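Peroxiredoxin 5 (Alvinella pompejana, PDB 2XHF) probably reduces hydrogen peroxide and organic hydroperoxides as a thiol-dependent antioxidant enzyme of the peroxiredoxin family. Local coordinates at residues V39-A53 / F72-N86. Numbering follows the deposited sequence.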
# COMPACT_ATOMS: atom_id res chain seq x y z
N VAL A 39 12.55 -6.96 -17.94
CA VAL A 39 11.19 -7.01 -18.45
C VAL A 39 11.16 -6.74 -19.96
O VAL A 39 10.39 -7.35 -20.69
CB VAL A 39 10.29 -5.99 -17.69
CG1 VAL A 39 8.88 -5.99 -18.26
CG2 VAL A 39 10.28 -6.32 -16.20
N PHE A 40 12.03 -5.83 -20.43
CA PHE A 40 11.97 -5.38 -21.82
C PHE A 40 13.22 -5.76 -22.64
O PHE A 40 13.33 -5.39 -23.78
CB PHE A 40 11.72 -3.87 -21.90
CG PHE A 40 10.49 -3.43 -21.17
CD1 PHE A 40 9.23 -3.59 -21.73
CD2 PHE A 40 10.61 -2.82 -19.93
CE1 PHE A 40 8.09 -3.18 -21.06
CE2 PHE A 40 9.46 -2.43 -19.24
CZ PHE A 40 8.21 -2.60 -19.82
N ARG A 41 14.13 -6.52 -22.05
CA ARG A 41 15.32 -6.93 -22.80
C ARG A 41 14.91 -7.73 -24.03
O ARG A 41 14.17 -8.71 -23.93
CB ARG A 41 16.21 -7.80 -21.93
CG ARG A 41 17.52 -8.19 -22.59
CD ARG A 41 18.51 -8.85 -21.65
NE ARG A 41 18.94 -7.95 -20.59
CZ ARG A 41 18.63 -8.10 -19.31
NH1 ARG A 41 17.91 -9.14 -18.92
NH2 ARG A 41 19.05 -7.21 -18.41
N GLY A 42 15.42 -7.31 -25.19
CA GLY A 42 15.22 -8.05 -26.42
C GLY A 42 13.79 -8.07 -26.94
O GLY A 42 13.45 -8.90 -27.80
N ARG A 43 12.95 -7.17 -26.44
CA ARG A 43 11.57 -7.14 -26.90
C ARG A 43 10.96 -5.74 -26.80
O ARG A 43 11.55 -4.83 -26.23
CB ARG A 43 10.73 -8.14 -26.11
CG ARG A 43 10.59 -7.73 -24.69
CD ARG A 43 9.80 -8.70 -23.79
NE ARG A 43 9.46 -9.98 -24.40
CZ ARG A 43 9.82 -11.16 -23.91
NH1 ARG A 43 10.56 -11.23 -22.81
NH2 ARG A 43 9.45 -12.27 -24.53
N LYS A 44 9.77 -5.60 -27.37
CA LYS A 44 9.02 -4.36 -27.29
C LYS A 44 7.98 -4.47 -26.19
O LYS A 44 7.54 -5.57 -25.84
CB LYS A 44 8.34 -4.06 -28.63
CG LYS A 44 9.33 -3.86 -29.75
CD LYS A 44 8.67 -3.43 -31.04
CE LYS A 44 7.80 -4.52 -31.61
NZ LYS A 44 7.31 -4.18 -33.00
N GLY A 45 7.59 -3.35 -25.60
CA GLY A 45 6.55 -3.37 -24.61
C GLY A 45 6.12 -1.99 -24.21
O GLY A 45 6.58 -0.98 -24.76
N ILE A 46 5.20 -1.97 -23.25
CA ILE A 46 4.61 -0.75 -22.73
C ILE A 46 4.90 -0.68 -21.24
O ILE A 46 4.79 -1.67 -20.53
CB ILE A 46 3.08 -0.77 -22.92
CG1 ILE A 46 2.72 -0.77 -24.40
CG2 ILE A 46 2.46 0.45 -22.23
CD1 ILE A 46 1.34 -1.35 -24.69
N LEU A 47 5.32 0.50 -20.79
CA LEU A 47 5.49 0.78 -19.37
C LEU A 47 4.67 2.01 -19.01
O LEU A 47 4.86 3.08 -19.61
CB LEU A 47 6.96 1.06 -19.04
CG LEU A 47 7.26 1.39 -17.56
CD1 LEU A 47 6.95 0.19 -16.64
CD2 LEU A 47 8.71 1.83 -17.38
N PHE A 48 3.74 1.87 -18.07
CA PHE A 48 2.97 3.01 -17.63
C PHE A 48 2.90 3.03 -16.12
O PHE A 48 3.06 1.99 -15.45
CB PHE A 48 1.55 3.05 -18.25
CG PHE A 48 0.61 1.99 -17.71
CD1 PHE A 48 0.61 0.71 -18.23
CD2 PHE A 48 -0.29 2.30 -16.70
CE1 PHE A 48 -0.24 -0.25 -17.74
CE2 PHE A 48 -1.15 1.34 -16.22
CZ PHE A 48 -1.12 0.07 -16.74
N SER A 49 2.71 4.22 -15.57
CA SER A 49 2.67 4.40 -14.12
C SER A 49 1.29 4.73 -13.57
O SER A 49 0.44 5.28 -14.28
CB SER A 49 3.65 5.48 -13.72
OG SER A 49 3.25 6.71 -14.31
N VAL A 50 1.11 4.43 -12.29
CA VAL A 50 0.00 4.97 -11.52
C VAL A 50 0.56 5.60 -10.26
O VAL A 50 1.66 5.27 -9.83
CB VAL A 50 -1.05 3.90 -11.17
CG1 VAL A 50 -1.71 3.38 -12.43
CG2 VAL A 50 -0.46 2.78 -10.30
N VAL A 51 -0.22 6.50 -9.65
CA VAL A 51 0.19 7.18 -8.43
C VAL A 51 0.28 6.18 -7.28
O VAL A 51 1.14 6.27 -6.41
CB VAL A 51 -0.76 8.36 -8.13
CG1 VAL A 51 -0.43 9.01 -6.78
CG2 VAL A 51 -0.66 9.37 -9.27
N GLY A 52 -0.64 5.23 -7.24
CA GLY A 52 -0.54 4.19 -6.25
C GLY A 52 -1.64 3.17 -6.37
O GLY A 52 -2.73 3.47 -6.84
N ALA A 53 -1.35 1.97 -5.89
CA ALA A 53 -2.37 0.93 -5.77
C ALA A 53 -3.50 1.51 -4.91
O ALA A 53 -3.25 2.12 -3.85
CB ALA A 53 -1.77 -0.27 -5.12
N PHE A 72 -2.17 -4.82 -29.06
CA PHE A 72 -0.79 -4.59 -28.68
C PHE A 72 0.03 -5.82 -29.08
O PHE A 72 1.11 -5.71 -29.68
CB PHE A 72 -0.70 -4.38 -27.17
CG PHE A 72 -1.37 -3.12 -26.66
CD1 PHE A 72 -1.33 -1.93 -27.37
CD2 PHE A 72 -1.99 -3.12 -25.43
CE1 PHE A 72 -1.94 -0.78 -26.86
CE2 PHE A 72 -2.59 -1.98 -24.93
CZ PHE A 72 -2.56 -0.82 -25.65
N LYS A 73 -0.50 -6.99 -28.78
CA LYS A 73 0.17 -8.24 -29.08
C LYS A 73 0.42 -8.44 -30.58
O LYS A 73 1.47 -8.93 -30.96
CB LYS A 73 -0.60 -9.41 -28.44
CG LYS A 73 0.03 -10.76 -28.72
CD LYS A 73 -0.46 -11.83 -27.78
CE LYS A 73 -1.95 -12.05 -27.83
NZ LYS A 73 -2.44 -12.46 -29.16
N GLU A 74 -0.51 -7.99 -31.44
CA GLU A 74 -0.36 -8.07 -32.91
C GLU A 74 0.91 -7.38 -33.37
O GLU A 74 1.51 -7.77 -34.36
CB GLU A 74 -1.53 -7.37 -33.63
CG GLU A 74 -2.80 -8.15 -33.80
CD GLU A 74 -3.88 -7.34 -34.54
OE1 GLU A 74 -3.70 -6.11 -34.74
OE2 GLU A 74 -4.91 -7.94 -34.91
N GLU A 75 1.29 -6.33 -32.66
CA GLU A 75 2.45 -5.52 -33.02
C GLU A 75 3.73 -5.84 -32.25
O GLU A 75 4.72 -5.12 -32.37
CB GLU A 75 2.12 -4.05 -32.80
CG GLU A 75 0.90 -3.58 -33.57
CD GLU A 75 1.22 -3.22 -34.99
OE1 GLU A 75 2.35 -3.50 -35.45
OE2 GLU A 75 0.33 -2.64 -35.65
N GLY A 76 3.70 -6.91 -31.45
CA GLY A 76 4.85 -7.31 -30.66
C GLY A 76 4.96 -6.59 -29.32
O GLY A 76 6.03 -6.61 -28.70
N TYR A 77 3.88 -5.98 -28.85
CA TYR A 77 3.85 -5.25 -27.59
C TYR A 77 2.97 -5.94 -26.55
O TYR A 77 2.30 -5.26 -25.79
CB TYR A 77 3.34 -3.83 -27.80
CG TYR A 77 4.32 -2.90 -28.46
CD1 TYR A 77 4.45 -2.85 -29.85
CD2 TYR A 77 5.11 -2.06 -27.70
CE1 TYR A 77 5.34 -1.99 -30.44
CE2 TYR A 77 6.01 -1.19 -28.29
CZ TYR A 77 6.12 -1.16 -29.66
OH TYR A 77 7.01 -0.29 -30.25
N HIS A 78 3.04 -7.26 -26.45
CA HIS A 78 2.20 -7.94 -25.46
C HIS A 78 2.74 -7.75 -24.04
O HIS A 78 2.00 -8.00 -23.07
CB HIS A 78 2.06 -9.42 -25.75
CG HIS A 78 3.08 -10.28 -25.06
ND1 HIS A 78 4.32 -10.52 -25.59
CD2 HIS A 78 3.03 -10.94 -23.88
CE1 HIS A 78 5.00 -11.31 -24.77
NE2 HIS A 78 4.24 -11.57 -23.72
N THR A 79 4.00 -7.34 -23.92
CA THR A 79 4.61 -7.10 -22.62
C THR A 79 4.22 -5.72 -22.14
O THR A 79 4.69 -4.72 -22.67
CB THR A 79 6.13 -7.23 -22.69
OG1 THR A 79 6.47 -8.52 -23.19
CG2 THR A 79 6.74 -7.04 -21.31
N ILE A 80 3.35 -5.67 -21.13
CA ILE A 80 2.81 -4.45 -20.58
C ILE A 80 3.07 -4.47 -19.09
O ILE A 80 2.75 -5.46 -18.41
CB ILE A 80 1.28 -4.33 -20.83
CG1 ILE A 80 0.96 -4.56 -22.29
CG2 ILE A 80 0.73 -2.99 -20.33
CD1 ILE A 80 -0.51 -4.83 -22.55
N ALA A 81 3.64 -3.39 -18.58
CA ALA A 81 3.94 -3.28 -17.17
C ALA A 81 3.39 -1.99 -16.60
O ALA A 81 3.50 -0.93 -17.22
CB ALA A 81 5.44 -3.33 -16.95
N CYS A 82 2.79 -2.12 -15.42
CA CYS A 82 2.33 -0.99 -14.63
C CYS A 82 3.28 -0.84 -13.45
O CYS A 82 3.55 -1.82 -12.78
CB CYS A 82 0.94 -1.27 -14.11
SG CYS A 82 0.27 -0.02 -12.98
N ILE A 83 3.78 0.37 -13.22
CA ILE A 83 4.71 0.61 -12.14
C ILE A 83 4.15 1.66 -11.18
O ILE A 83 3.55 2.65 -11.60
CB ILE A 83 6.10 1.02 -12.69
CG1 ILE A 83 7.15 1.05 -11.60
CG2 ILE A 83 6.07 2.33 -13.46
CD1 ILE A 83 8.60 0.87 -12.15
N ALA A 84 4.35 1.42 -9.89
CA ALA A 84 3.93 2.35 -8.86
C ALA A 84 4.88 2.30 -7.69
O ALA A 84 5.51 1.27 -7.43
CB ALA A 84 2.55 1.98 -8.38
N VAL A 85 4.94 3.39 -6.93
CA VAL A 85 5.72 3.44 -5.72
C VAL A 85 4.81 2.87 -4.62
O VAL A 85 3.99 3.59 -4.00
CB VAL A 85 6.22 4.87 -5.43
CG1 VAL A 85 7.03 4.90 -4.15
CG2 VAL A 85 7.05 5.40 -6.60
N ASN A 86 4.99 1.57 -4.38
CA ASN A 86 4.25 0.78 -3.39
C ASN A 86 5.13 -0.41 -3.05
O ASN A 86 6.02 -0.78 -3.83
CB ASN A 86 2.95 0.23 -3.95
CG ASN A 86 1.79 1.21 -3.86
OD1 ASN A 86 1.33 1.70 -4.88
ND2 ASN A 86 1.32 1.49 -2.65
O HOH W 1 6.47 -7.98 -25.89
O HOH W 2 8.55 -7.79 -28.91
O HOH W 3 3.52 5.78 -7.87
O HOH W 4 -1.07 3.40 -2.65
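Over the centre of the Tyr77 ring lies Lys44 CB, 3.7 Å from the centroid, while Gly45 O lies in plane at the ring edge. Ile46 CD1 meets the Phe72 ring centrally, only 6° off the normal, a head-on CH-pi contact. The Phe48 ring receives Cys82 CB over one face, 4.0 Å from its centroid, with Cys82 SG oblique to it and Ile80 CG2 in plane at its edge; chi1 of 72°, which sets CG between backbone N and carbonyl carbon, swings this ring over the neighbouring strand. Bent at its third torsion, the Lys44 chain runs across the Tyr77 ring until NZ donates to Glu75 O at 2.8 Å. Replacing Tyr77 by an alanine removes the ring and its hydroxyl, and is likely to leave the Lys44 methylenes without their aromatic surface and Gln166 without its hydrogen-bond partner. Beyond the strands, Asn86 OD1 accepts from Ala53 N at 2.9 Å. Between strands 44-49 and 79-84, continuing to Val50, five backbone bonds alternate from Ile46 N to Thr79 O (2.9 Å) through Val50 N to Ile83 O (3.1 Å). Ile46 donates to Thr79 and accepts from Ala81, the residues flanking its partner Ile80, and the N-to-C directions differ by 15°: a parallel pair joined by a helical beta-alpha-beta connection, in the central mixed sheet of the thioredoxin-like fold.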